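Local structure of probable succinyl-CoA:3-ketoacid coenzyme A transferase subunit B (Bacillus subtilis, 3CDK) at residues Gln17-Gly22 against Asn37-Gly42; Met108-Gln113 against Lys169-Leu174; Met188-Leu193 against Val197-Val202. The protein probably catalyses, as subunit B of a CoA-transferase, the transfer of coenzyme A from succinyl-CoA to a 3-oxo acid, releasing succinate. All coordinates share one frame; numbering follows the deposited sequence. Where two conformers were deposited one is given.

Interaction 1 (Gln17-Gly22 against Asn37-Gly42); sequences QEIKDG and NEIPDG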
ATOM      1  N   GLN B  17     -21.295  25.210   4.858  1.00 51.12           N
ATOM      2  CA  GLN B  17     -20.347  26.308   4.748  1.00 52.57           C
ATOM      3  C   GLN B  17     -18.881  25.942   4.972  1.00 50.67           C
ATOM      4  O   GLN B  17     -18.008  26.775   4.768  1.00 50.67           O
ATOM      5  CB  GLN B  17     -20.728  27.395   5.743  1.00 54.17           C
ATOM      6  CG  GLN B  17     -22.190  27.786   5.704  1.00 58.91           C
ATOM      7  CD  GLN B  17     -22.495  28.894   6.678  1.00 64.43           C
ATOM      8  OE1 GLN B  17     -21.586  29.588   7.155  1.00 65.99           O
ATOM      9  NE2 GLN B  17     -23.777  29.071   6.991  1.00 66.27           N
ATOM     10  N   GLU B  18     -18.605  24.716   5.400  1.00 48.22           N
ATOM     11  CA  GLU B  18     -17.224  24.320   5.612  1.00 44.84           C
ATOM     12  C   GLU B  18     -16.581  23.791   4.320  1.00 41.64           C
ATOM     13  O   GLU B  18     -15.342  23.769   4.181  1.00 42.82           O
ATOM     14  CB  GLU B  18     -17.100  23.315   6.758  1.00 44.96           C
ATOM     15  CG  GLU B  18     -17.691  23.768   8.102  1.00 44.79           C
ATOM     16  CD  GLU B  18     -16.918  24.894   8.787  1.00 45.90           C
ATOM     17  OE1 GLU B  18     -15.713  24.723   9.053  1.00 45.95           O
ATOM     18  OE2 GLU B  18     -17.528  25.953   9.088  1.00 48.96           O
ATOM     19  N   ILE B  19     -17.407  23.424   3.376  1.00 28.16           N
ATOM     20  CA  ILE B  19     -16.917  22.928   2.115  1.00 28.28           C
ATOM     21  C   ILE B  19     -16.529  24.072   1.171  1.00 29.83           C
ATOM     22  O   ILE B  19     -17.374  24.796   0.681  1.00 38.80           O
ATOM     23  CB  ILE B  19     -17.999  22.031   1.541  1.00 27.13           C
ATOM     24  CG1 ILE B  19     -18.079  20.766   2.399  1.00 25.69           C
ATOM     25  CG2 ILE B  19     -17.683  21.654   0.138  1.00 26.82           C
ATOM     26  CD1 ILE B  19     -19.435  20.391   2.700  1.00 22.34           C
ATOM     27  N   LYS B  20     -15.243  24.259   0.945  1.00 43.45           N
ATOM     28  CA  LYS B  20     -14.820  25.255  -0.002  1.00 48.79           C
ATOM     29  C   LYS B  20     -14.505  24.536  -1.315  1.00 50.00           C
ATOM     30  O   LYS B  20     -14.111  23.369  -1.314  1.00 48.22           O
ATOM     31  CB  LYS B  20     -13.623  26.049   0.551  1.00 51.18           C
ATOM     32  CG  LYS B  20     -13.587  26.158   2.081  1.00 52.93           C
ATOM     33  CD  LYS B  20     -14.743  26.983   2.653  1.00 58.10           C
ATOM     34  CE  LYS B  20     -14.256  28.262   3.317  1.00 62.19           C
ATOM     35  NZ  LYS B  20     -13.915  29.380   2.337  1.00 67.94           N
ATOM     36  N   ASP B  21     -14.709  25.222  -2.438  1.00 51.38           N
ATOM     37  CA  ASP B  21     -14.466  24.622  -3.752  1.00 51.47           C
ATOM     38  C   ASP B  21     -13.129  23.849  -3.786  1.00 48.95           C
ATOM     39  O   ASP B  21     -12.146  24.299  -3.208  1.00 48.05           O
ATOM     40  CB  ASP B  21     -14.491  25.703  -4.845  1.00 53.24           C
ATOM     41  CG  ASP B  21     -14.705  25.118  -6.251  1.00 56.38           C
ATOM     42  OD1 ASP B  21     -14.777  23.877  -6.396  1.00 59.10           O
ATOM     43  OD2 ASP B  21     -14.818  25.895  -7.224  1.00 61.92           O
ATOM     44  N   GLY B  22     -13.106  22.694  -4.451  1.00 46.78           N
ATOM     45  CA  GLY B  22     -11.848  21.989  -4.729  1.00 44.66           C
ATOM     46  C   GLY B  22     -11.452  20.966  -3.685  1.00 42.44           C
ATOM     47  O   GLY B  22     -10.594  20.147  -3.931  1.00 42.00           O
ATOM     48  N   ASN B  37     -26.402  16.893   0.129  0.50 55.30           N
ATOM     49  CA  ASN B  37     -27.555  17.440  -0.595  0.50 58.34           C
ATOM     50  C   ASN B  37     -27.415  18.926  -0.807  0.50 60.04           C
ATOM     51  O   ASN B  37     -27.541  19.423  -1.928  0.50 61.27           O
ATOM     52  CB  ASN B  37     -28.853  17.218   0.195  0.50 58.75           C
ATOM     53  CG  ASN B  37     -29.262  15.770   0.258  0.50 58.50           C
ATOM     54  OD1 ASN B  37     -29.292  15.075  -0.760  0.50 58.22           O
ATOM     55  ND2 ASN B  37     -29.593  15.303   1.461  0.50 58.37           N
ATOM     56  N   GLU B  38     -27.152  19.622   0.295  1.00 60.51           N
ATOM     57  CA  GLU B  38     -27.204  21.072   0.320  1.00 62.19           C
ATOM     58  C   GLU B  38     -25.846  21.728   0.051  1.00 61.07           C
ATOM     59  O   GLU B  38     -25.545  22.832   0.507  1.00 61.32           O
ATOM     60  CB  GLU B  38     -28.001  21.614   1.534  1.00 63.53           C
ATOM     61  CG  GLU B  38     -29.565  21.431   1.421  1.00 67.22           C
ATOM     62  CD  GLU B  38     -30.270  22.297   0.313  1.00 74.51           C
ATOM     63  OE1 GLU B  38     -29.597  23.092  -0.396  1.00 76.34           O
ATOM     64  OE2 GLU B  38     -31.520  22.187   0.150  1.00 75.18           O
ATOM     65  N   ILE B  39     -25.067  21.051  -0.779  1.00 59.85           N
ATOM     66  CA  ILE B  39     -23.887  21.651  -1.381  1.00 59.64           C
ATOM     67  C   ILE B  39     -24.290  22.457  -2.609  1.00 62.66           C
ATOM     68  O   ILE B  39     -24.954  21.921  -3.498  1.00 63.62           O
ATOM     69  CB  ILE B  39     -22.856  20.582  -1.757  1.00 57.56           C
ATOM     70  CG1 ILE B  39     -22.142  20.087  -0.495  1.00 53.37           C
ATOM     71  CG2 ILE B  39     -21.863  21.126  -2.761  1.00 58.22           C
ATOM     72  CD1 ILE B  39     -21.484  18.740  -0.644  1.00 48.59           C
ATOM     73  N   PRO B  40     -23.900  23.748  -2.653  1.00 65.20           N
ATOM     74  CA  PRO B  40     -24.332  24.640  -3.734  1.00 68.07           C
ATOM     75  C   PRO B  40     -23.508  24.462  -5.010  1.00 69.43           C
ATOM     76  O   PRO B  40     -22.327  24.098  -4.954  1.00 68.64           O
ATOM     77  CB  PRO B  40     -24.137  26.050  -3.147  1.00 68.81           C
ATOM     78  CG  PRO B  40     -23.533  25.853  -1.760  1.00 67.58           C
ATOM     79  CD  PRO B  40     -23.030  24.447  -1.689  1.00 64.70           C
ATOM     80  N   ASP B  41     -24.142  24.739  -6.146  1.00 72.07           N
ATOM     81  CA  ASP B  41     -23.582  24.458  -7.460  1.00 73.79           C
ATOM     82  C   ASP B  41     -22.248  25.112  -7.771  1.00 73.69           C
ATOM     83  O   ASP B  41     -21.449  24.544  -8.513  1.00 73.58           O
ATOM     84  CB  ASP B  41     -24.595  24.793  -8.553  1.00 75.89           C
ATOM     85  CG  ASP B  41     -25.517  23.625  -8.863  1.00 77.04           C
ATOM     86  OD1 ASP B  41     -25.374  22.563  -8.213  1.00 75.57           O
ATOM     87  OD2 ASP B  41     -26.373  23.768  -9.768  1.00 79.01           O
ATOM     88  N   GLY B  42     -22.007  26.302  -7.228  1.00 73.45           N
ATOM     89  CA  GLY B  42     -20.689  26.929  -7.358  1.00 72.05           C
ATOM     90  C   GLY B  42     -19.561  25.997  -6.935  1.00 69.10           C
ATOM     91  O   GLY B  42     -18.496  25.965  -7.560  1.00 69.28           O
TER
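The carboxylate of Asp21 presents one flat face to Gly42, whose carbonyl oxygen sits almost straight above one end of it, with Asp21 OD2 and Gly42 O 3.7 Å apart. The group is turned there by a chi1 of -161°, which carries CG away from the backbone N and beside the carbonyl carbon. Its other oxygen, OD1, accepts a hydrogen bond from the backbone N of His44, just past residues 37-42. Gly22 is also paired with His44 through the backbone, so the two loops run together beyond Gly42. Deeper in, Ile19 points at the other loop and lays its CD1 4.2 Å from CG1 of Ile39; the two side chains cross at about a right angle. Val35, Val43, Val45 and Leu102 of strand 102-105 also touch Ile19, so Ile39 adds one wall to a larger apolar cluster. The contact brings the loop before strand 24-27 next to the loop that leads on to strand 46-49, its parallel neighbour in the large sheet. Chemically, the segments meet by a methyl-to-methylene touch and by two oxygens with no hydrogen bond between them, as expected if Asp21 is ionised; such a charge is probably steadied by the N-H of His44, not by Gly42.

Interaction 2 (Met108-Gln113 against Lys169-Leu174); sequences MEVSEQ and KVVHRL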
ATOM      1  N   MET B 108     -21.167  11.818  20.148  1.00 42.40           N
ATOM      2  CA  MET B 108     -21.937  11.622  21.372  1.00 44.67           C
ATOM      3  C   MET B 108     -21.543  12.612  22.495  1.00 44.42           C
ATOM      4  O   MET B 108     -22.378  12.950  23.346  1.00 44.74           O
ATOM      5  CB  MET B 108     -21.828  10.174  21.852  1.00 45.35           C
ATOM      6  CG  MET B 108     -22.853   9.228  21.248  1.00 47.05           C
ATOM      7  SD  MET B 108     -22.156   7.559  21.042  1.00 52.82           S
ATOM      8  CE  MET B 108     -23.579   6.780  20.232  1.00 52.44           C
ATOM      9  N   GLU B 109     -20.283  13.067  22.472  1.00 43.09           N
ATOM     10  CA  GLU B 109     -19.733  14.026  23.445  1.00 42.41           C
ATOM     11  C   GLU B 109     -18.519  14.691  22.840  1.00 41.03           C
ATOM     12  O   GLU B 109     -17.806  14.071  22.049  1.00 39.45           O
ATOM     13  CB  GLU B 109     -19.263  13.335  24.726  1.00 42.62           C
ATOM     14  CG  GLU B 109     -20.304  13.055  25.772  1.00 44.16           C
ATOM     15  CD  GLU B 109     -19.725  12.339  26.991  1.00 47.33           C
ATOM     16  OE1 GLU B 109     -18.532  11.951  26.964  1.00 49.14           O
ATOM     17  OE2 GLU B 109     -20.456  12.153  27.989  1.00 49.34           O
ATOM     18  N   VAL B 110     -18.281  15.943  23.227  1.00 40.82           N
ATOM     19  CA  VAL B 110     -17.054  16.652  22.929  1.00 41.03           C
ATOM     20  C   VAL B 110     -16.578  17.305  24.236  1.00 43.34           C
ATOM     21  O   VAL B 110     -17.381  17.544  25.147  1.00 45.14           O
ATOM     22  CB  VAL B 110     -17.236  17.665  21.775  1.00 40.23           C
ATOM     23  CG1 VAL B 110     -15.991  18.470  21.554  1.00 39.50           C
ATOM     24  CG2 VAL B 110     -17.552  16.976  20.498  1.00 38.22           C
ATOM     25  N   SER B 111     -15.276  17.563  24.353  1.00 44.68           N
ATOM     26  CA  SER B 111     -14.701  18.107  25.595  1.00 46.41           C
ATOM     27  C   SER B 111     -13.968  19.397  25.327  1.00 47.22           C
ATOM     28  O   SER B 111     -13.662  19.704  24.163  1.00 46.35           O
ATOM     29  CB  SER B 111     -13.747  17.106  26.275  1.00 46.99           C
ATOM     30  OG  SER B 111     -12.465  17.073  25.646  1.00 47.27           O
ATOM     31  N   GLU B 112     -13.706  20.128  26.419  1.00 49.11           N
ATOM     32  CA  GLU B 112     -12.916  21.380  26.466  1.00 50.86           C
ATOM     33  C   GLU B 112     -11.720  21.409  25.532  1.00 50.26           C
ATOM     34  O   GLU B 112     -11.483  22.407  24.843  1.00 49.79           O
ATOM     35  CB  GLU B 112     -12.376  21.601  27.887  1.00 52.06           C
ATOM     36  CG  GLU B 112     -13.360  22.229  28.833  1.00 55.63           C
ATOM     37  CD  GLU B 112     -12.892  22.265  30.267  1.00 57.60           C
ATOM     38  OE1 GLU B 112     -11.884  21.637  30.607  1.00 59.47           O
ATOM     39  OE2 GLU B 112     -13.547  22.929  31.073  1.00 59.43           O
ATOM     40  N   GLN B 113     -10.976  20.300  25.524  1.00 49.44           N
ATOM     41  CA  GLN B 113      -9.720  20.195  24.805  1.00 49.16           C
ATOM     42  C   GLN B 113      -9.906  19.747  23.358  1.00 47.13           C
ATOM     43  O   GLN B 113      -8.937  19.615  22.609  1.00 47.46           O
ATOM     44  CB  GLN B 113      -8.757  19.285  25.572  1.00 49.64           C
ATOM     45  CG  GLN B 113      -8.327  19.873  26.922  1.00 52.31           C
ATOM     46  CD  GLN B 113      -7.548  18.884  27.812  1.00 55.03           C
ATOM     47  OE1 GLN B 113      -6.977  17.906  27.328  1.00 56.28           O
ATOM     48  NE2 GLN B 113      -7.531  19.146  29.124  1.00 55.49           N
ATOM     49  N   LYS B 169      -8.013  15.369  21.577  1.00 37.43           N
ATOM     50  CA  LYS B 169      -7.662  16.695  21.055  1.00 36.86           C
ATOM     51  C   LYS B 169      -7.705  16.757  19.519  1.00 35.06           C
ATOM     52  O   LYS B 169      -6.733  17.179  18.896  1.00 34.86           O
ATOM     53  CB  LYS B 169      -6.260  17.099  21.510  1.00 37.71           C
ATOM     54  CG  LYS B 169      -6.176  17.634  22.933  1.00 40.38           C
ATOM     55  CD  LYS B 169      -4.759  18.062  23.306  1.00 42.90           C
ATOM     56  CE  LYS B 169      -4.531  17.739  24.777  1.00 48.07           C
ATOM     57  NZ  LYS B 169      -3.114  17.903  25.240  1.00 52.31           N
ATOM     58  N   VAL B 170      -8.830  16.366  18.921  1.00 32.82           N
ATOM     59  CA  VAL B 170      -8.907  16.238  17.467  1.00 31.38           C
ATOM     60  C   VAL B 170      -9.823  17.275  16.771  1.00 31.70           C
ATOM     61  O   VAL B 170      -9.617  17.621  15.617  1.00 31.32           O
ATOM     62  CB  VAL B 170      -9.258  14.783  17.064  1.00 30.41           C
ATOM     63  CG1 VAL B 170      -8.096  13.828  17.454  1.00 29.61           C
ATOM     64  CG2 VAL B 170     -10.537  14.334  17.745  1.00 30.23           C
ATOM     65  N   VAL B 171     -10.788  17.812  17.504  1.00 32.27           N
ATOM     66  CA  VAL B 171     -11.846  18.616  16.922  1.00 32.70           C
ATOM     67  C   VAL B 171     -11.327  20.004  16.698  1.00 34.27           C
ATOM     68  O   VAL B 171     -10.828  20.613  17.629  1.00 34.74           O
ATOM     69  CB  VAL B 171     -13.076  18.627  17.865  1.00 32.88           C
ATOM     70  CG1 VAL B 171     -14.190  19.503  17.352  1.00 30.40           C
ATOM     71  CG2 VAL B 171     -13.573  17.172  18.034  1.00 33.14           C
ATOM     72  N   HIS B 172     -11.407  20.490  15.455  1.00 35.26           N
ATOM     73  CA  HIS B 172     -11.053  21.876  15.165  1.00 37.22           C
ATOM     74  C   HIS B 172     -12.244  22.807  15.369  1.00 38.45           C
ATOM     75  O   HIS B 172     -12.091  23.924  15.875  1.00 40.01           O
ATOM     76  CB  HIS B 172     -10.504  22.047  13.745  1.00 37.86           C
ATOM     77  CG  HIS B 172      -9.251  21.268  13.476  1.00 39.42           C
ATOM     78  ND1 HIS B 172      -9.246  20.084  12.766  1.00 40.07           N
ATOM     79  CD2 HIS B 172      -7.967  21.490  13.840  1.00 40.80           C
ATOM     80  CE1 HIS B 172      -8.011  19.616  12.696  1.00 37.74           C
ATOM     81  NE2 HIS B 172      -7.217  20.449  13.339  1.00 38.88           N
ATOM     82  N   ARG B 173     -13.434  22.354  14.987  1.00 38.13           N
ATOM     83  CA  ARG B 173     -14.619  23.183  15.100  1.00 38.51           C
ATOM     84  C   ARG B 173     -15.795  22.323  15.512  1.00 38.13           C
ATOM     85  O   ARG B 173     -15.985  21.251  14.948  1.00 37.86           O
ATOM     86  CB  ARG B 173     -14.905  23.880  13.760  1.00 38.88           C
ATOM     87  CG  ARG B 173     -16.252  24.548  13.697  1.00 41.00           C
ATOM     88  CD  ARG B 173     -16.318  25.647  12.660  1.00 45.16           C
ATOM     89  NE  ARG B 173     -15.512  26.815  13.019  1.00 47.84           N
ATOM     90  CZ  ARG B 173     -15.241  27.819  12.192  1.00 46.41           C
ATOM     91  NH1 ARG B 173     -15.700  27.798  10.957  1.00 46.07           N
ATOM     92  NH2 ARG B 173     -14.504  28.832  12.598  1.00 46.87           N
ATOM     93  N   LEU B 174     -16.588  22.785  16.483  1.00 38.52           N
ATOM     94  CA  LEU B 174     -17.810  22.084  16.850  1.00 38.66           C
ATOM     95  C   LEU B 174     -19.010  22.925  16.465  1.00 40.00           C
ATOM     96  O   LEU B 174     -19.086  24.109  16.841  1.00 41.57           O
ATOM     97  CB  LEU B 174     -17.841  21.793  18.352  1.00 38.26           C
ATOM     98  CG  LEU B 174     -19.190  21.422  18.994  1.00 38.55           C
ATOM     99  CD1 LEU B 174     -19.807  20.125  18.432  1.00 37.12           C
ATOM    100  CD2 LEU B 174     -19.052  21.312  20.510  1.00 39.40           C
TER
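Val110, in the middle strand of a small three-stranded mixed sheet, packs on Val171 and Leu174, where the chain enters strand 173-175 of the large mixed sheet: this is a face of one sheet laid on another within the alpha/beta fold of the CoA-transferase. The middle strand opens with a classic beta bulge, Met108 and Glu109 both facing Ala117, and Val110 comes straight after it. Its side chain points toward residues 169-174. CG1, opposite the backbone N (chi1 175°), lies 4.5 Å from Val171 CG2, while Val110 CB is 4.3 Å from Leu174 CD2, so the valine bridges both residues. Leu116, Val144 and Phe183 also touch Val110 and Val171, closing a buried apolar layer. At the other end the chains come nearer, with CA atoms of Gln113 and Lys169 5.5 Å apart, and the contact turns exposed. Lys169 takes left-handed backbone angles (54°/54°), and its N bonds to OD1 of Asp115. Its aliphatic chain runs obliquely over Gln113, CG lying 4.0 Å from Gln113 CB. No conventional hydrogen bond joins the segments; instead the CA-H of Lys169 is directed at Gln113 O, with CA to O 3.5 Å, and Gln113 OE1 meets Lys169 CE at 3.5 Å.

Interaction 3 (Met188-Leu193 against Val197-Val202); sequences MTLTEL and VTIEEV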
ATOM      1  N   MET B 188     -11.092  25.937  24.245  1.00 60.59           N
ATOM      2  CA  MET B 188     -12.329  26.075  23.508  1.00 59.35           C
ATOM      3  C   MET B 188     -12.796  27.529  23.583  1.00 60.97           C
ATOM      4  O   MET B 188     -12.662  28.205  24.618  1.00 61.61           O
ATOM      5  CB  MET B 188     -13.382  25.123  24.068  1.00 58.46           C
ATOM      6  CG  MET B 188     -14.675  25.061  23.287  1.00 57.27           C
ATOM      7  SD  MET B 188     -15.888  23.872  23.917  1.00 56.27           S
ATOM      8  CE  MET B 188     -16.207  24.477  25.557  1.00 54.99           C
ATOM      9  N   THR B 189     -13.353  28.007  22.474  1.00 60.95           N
ATOM     10  CA  THR B 189     -13.763  29.386  22.353  1.00 61.58           C
ATOM     11  C   THR B 189     -15.087  29.436  21.636  1.00 60.94           C
ATOM     12  O   THR B 189     -15.250  28.860  20.568  1.00 60.02           O
ATOM     13  CB  THR B 189     -12.728  30.168  21.561  1.00 62.29           C
ATOM     14  OG1 THR B 189     -11.488  30.164  22.281  1.00 63.45           O
ATOM     15  CG2 THR B 189     -13.182  31.593  21.330  1.00 63.39           C
ATOM     16  N   LEU B 190     -16.048  30.113  22.239  1.00 61.62           N
ATOM     17  CA  LEU B 190     -17.335  30.219  21.619  1.00 61.69           C
ATOM     18  C   LEU B 190     -17.225  31.280  20.564  1.00 61.94           C
ATOM     19  O   LEU B 190     -16.797  32.400  20.831  1.00 63.25           O
ATOM     20  CB  LEU B 190     -18.392  30.544  22.653  1.00 62.70           C
ATOM     21  CG  LEU B 190     -19.757  31.013  22.173  1.00 63.76           C
ATOM     22  CD1 LEU B 190     -20.419  30.001  21.255  1.00 62.81           C
ATOM     23  CD2 LEU B 190     -20.585  31.264  23.402  1.00 66.52           C
ATOM     24  N   THR B 191     -17.637  30.930  19.359  1.00 60.81           N
ATOM     25  CA  THR B 191     -17.242  31.694  18.187  1.00 60.15           C
ATOM     26  C   THR B 191     -18.423  32.301  17.375  1.00 61.00           C
ATOM     27  O   THR B 191     -18.296  33.384  16.807  1.00 62.43           O
ATOM     28  CB  THR B 191     -16.227  30.846  17.351  1.00 58.79           C
ATOM     29  OG1 THR B 191     -15.321  31.708  16.670  1.00 59.88           O
ATOM     30  CG2 THR B 191     -16.911  29.906  16.370  1.00 56.91           C
ATOM     31  N   GLU B 192     -19.550  31.590  17.328  1.00 60.75           N
ATOM     32  CA  GLU B 192     -20.800  32.071  16.733  1.00 61.03           C
ATOM     33  C   GLU B 192     -21.964  31.448  17.464  1.00 61.08           C
ATOM     34  O   GLU B 192     -21.813  30.519  18.269  1.00 60.26           O
ATOM     35  CB  GLU B 192     -20.999  31.689  15.266  1.00 60.73           C
ATOM     36  CG  GLU B 192     -19.781  31.471  14.377  1.00 61.05           C
ATOM     37  CD  GLU B 192     -20.194  31.029  12.968  1.00 61.27           C
ATOM     38  OE1 GLU B 192     -21.381  31.236  12.586  1.00 64.15           O
ATOM     39  OE2 GLU B 192     -19.340  30.476  12.247  1.00 59.29           O
ATOM     40  N   LEU B 193     -23.148  31.932  17.115  1.00 62.72           N
ATOM     41  CA  LEU B 193     -24.362  31.622  17.841  1.00 63.22           C
ATOM     42  C   LEU B 193     -25.481  31.360  16.843  1.00 63.22           C
ATOM     43  O   LEU B 193     -25.601  32.082  15.851  1.00 63.34           O
ATOM     44  CB  LEU B 193     -24.700  32.816  18.726  1.00 64.05           C
ATOM     45  CG  LEU B 193     -24.838  32.697  20.242  1.00 64.68           C
ATOM     46  CD1 LEU B 193     -23.836  31.755  20.830  1.00 64.75           C
ATOM     47  CD2 LEU B 193     -24.681  34.058  20.877  1.00 67.03           C
ATOM     48  N   VAL B 197     -30.306  31.940  20.411  1.00 71.34           N
ATOM     49  CA  VAL B 197     -29.433  31.779  21.571  1.00 68.76           C
ATOM     50  C   VAL B 197     -28.489  32.947  21.913  1.00 69.28           C
ATOM     51  O   VAL B 197     -28.007  33.657  21.030  1.00 69.53           O
ATOM     52  CB  VAL B 197     -28.594  30.490  21.407  1.00 66.73           C
ATOM     53  CG1 VAL B 197     -29.480  29.310  21.175  1.00 66.11           C
ATOM     54  CG2 VAL B 197     -27.709  30.613  20.224  1.00 66.32           C
ATOM     55  N   THR B 198     -28.239  33.111  23.212  1.00 69.73           N
ATOM     56  CA  THR B 198     -27.274  34.068  23.757  1.00 69.99           C
ATOM     57  C   THR B 198     -26.107  33.352  24.463  1.00 67.77           C
ATOM     58  O   THR B 198     -26.083  32.112  24.566  1.00 66.09           O
ATOM     59  CB  THR B 198     -27.928  34.994  24.759  1.00 71.81           C
ATOM     60  OG1 THR B 198     -28.631  34.217  25.731  1.00 72.60           O
ATOM     61  CG2 THR B 198     -28.900  35.901  24.068  1.00 74.49           C
ATOM     62  N   ILE B 199     -25.138  34.136  24.938  1.00 66.94           N
ATOM     63  CA  ILE B 199     -23.975  33.592  25.636  1.00 65.90           C
ATOM     64  C   ILE B 199     -24.435  32.935  26.943  1.00 66.01           C
ATOM     65  O   ILE B 199     -23.982  31.842  27.296  1.00 64.68           O
ATOM     66  CB  ILE B 199     -22.873  34.673  25.896  1.00 66.50           C
ATOM     67  CG1 ILE B 199     -22.343  35.272  24.583  1.00 66.53           C
ATOM     68  CG2 ILE B 199     -21.687  34.073  26.644  1.00 66.10           C
ATOM     69  CD1 ILE B 199     -23.253  36.298  23.883  1.00 67.77           C
ATOM     70  N   GLU B 200     -25.363  33.590  27.640  1.00 67.86           N
ATOM     71  CA  GLU B 200     -25.915  33.028  28.862  1.00 68.95           C
ATOM     72  C   GLU B 200     -26.389  31.601  28.601  1.00 66.15           C
ATOM     73  O   GLU B 200     -25.817  30.655  29.127  1.00 64.46           O
ATOM     74  CB  GLU B 200     -27.031  33.900  29.421  1.00 71.37           C
ATOM     75  CG  GLU B 200     -26.600  34.840  30.522  1.00 76.63           C
ATOM     76  CD  GLU B 200     -27.546  34.766  31.732  1.00 83.62           C
ATOM     77  OE1 GLU B 200     -27.652  33.632  32.282  1.00 84.25           O
ATOM     78  OE2 GLU B 200     -28.177  35.808  32.129  1.00 84.42           O
ATOM     79  N   GLU B 201     -27.387  31.456  27.738  1.00 64.69           N
ATOM     80  CA  GLU B 201     -27.935  30.148  27.402  1.00 62.41           C
ATOM     81  C   GLU B 201     -26.857  29.118  27.217  1.00 59.85           C
ATOM     82  O   GLU B 201     -26.978  28.012  27.731  1.00 59.73           O
ATOM     83  CB  GLU B 201     -28.758  30.206  26.122  1.00 62.63           C
ATOM     84  CG  GLU B 201     -29.431  28.889  25.797  1.00 60.87           C
ATOM     85  CD  GLU B 201     -30.546  29.026  24.797  1.00 60.71           C
ATOM     86  OE1 GLU B 201     -31.137  30.121  24.694  1.00 65.61           O
ATOM     87  OE2 GLU B 201     -30.853  28.032  24.123  1.00 58.20           O
ATOM     88  N   VAL B 202     -25.812  29.491  26.480  1.00 57.54           N
ATOM     89  CA  VAL B 202     -24.704  28.591  26.164  1.00 54.56           C
ATOM     90  C   VAL B 202     -23.853  28.225  27.385  1.00 54.96           C
ATOM     91  O   VAL B 202     -23.361  27.112  27.457  1.00 53.46           O
ATOM     92  CB  VAL B 202     -23.784  29.155  25.049  1.00 53.79           C
ATOM     93  CG1 VAL B 202     -22.672  28.145  24.732  1.00 52.10           C
ATOM     94  CG2 VAL B 202     -24.578  29.450  23.812  1.00 52.25           C
TER
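Leu193 is the main bump here, and it pushes into a hollow formed by Val197, Thr198, Ile199 and Val202. Its branches divide the work. CD2 reaches into the start of the helix, 3.9 Å from Thr198 CA and 4.0 Å from Ile199 CD1, whereas CD1 turns to the far end of the same first turn, 3.8 Å from Val202 CG2. The branch point itself rests on the near wall, with Leu193 CG 3.5 Å from Val197 CG2, the methyl that lies between the backbone N and the carbonyl carbon of its valine. Both crossings, over Val197 and over Val202, are slanted. Strand 187-193, helix 199-204 and strand 211-212 make up a beta-alpha-beta unit, and this contact seats the helix against the first of its two parallel strands. A classic beta bulge at Thr191 and Glu192, which both face Val180, resets the alternation, so that Leu190 and Leu193 point to the same helix. Leu190 is the second bump: with CG swung opposite the backbone N (chi1 166°), it sends CD2 tip to tip at Val202 CG1, 4.0 Å away, and the same CD2 lies 4.4 Å from Ile199 CG2. Phe181 of the neighbouring strand 179-184 also touches Leu190. Thr198 holds the N-cap position, and the first helical turn closes with Val202 N bonded to Thr198 O at 3.3 Å.

Overall arrangement
From the N terminus the chain meets interaction 1 first, which closes a loop of 14 residues that contains strand 24-27. Interaction 2 follows with a far longer loop, 55 residues, and brings the small sheet onto the large one. Interaction 3 comes last and spans three residues between strand 187-193 and its helix. The three closures run in series; none nests in or crosses another. In space they are linked even so: Glu18 OE2 and Arg173 NH1 form a salt bridge of 3.2 Å between interactions 1 and 2, whose centres are about 23 Å apart, and Glu112 O packs 3.4 Å from Met188 CB between interactions 2 and 3.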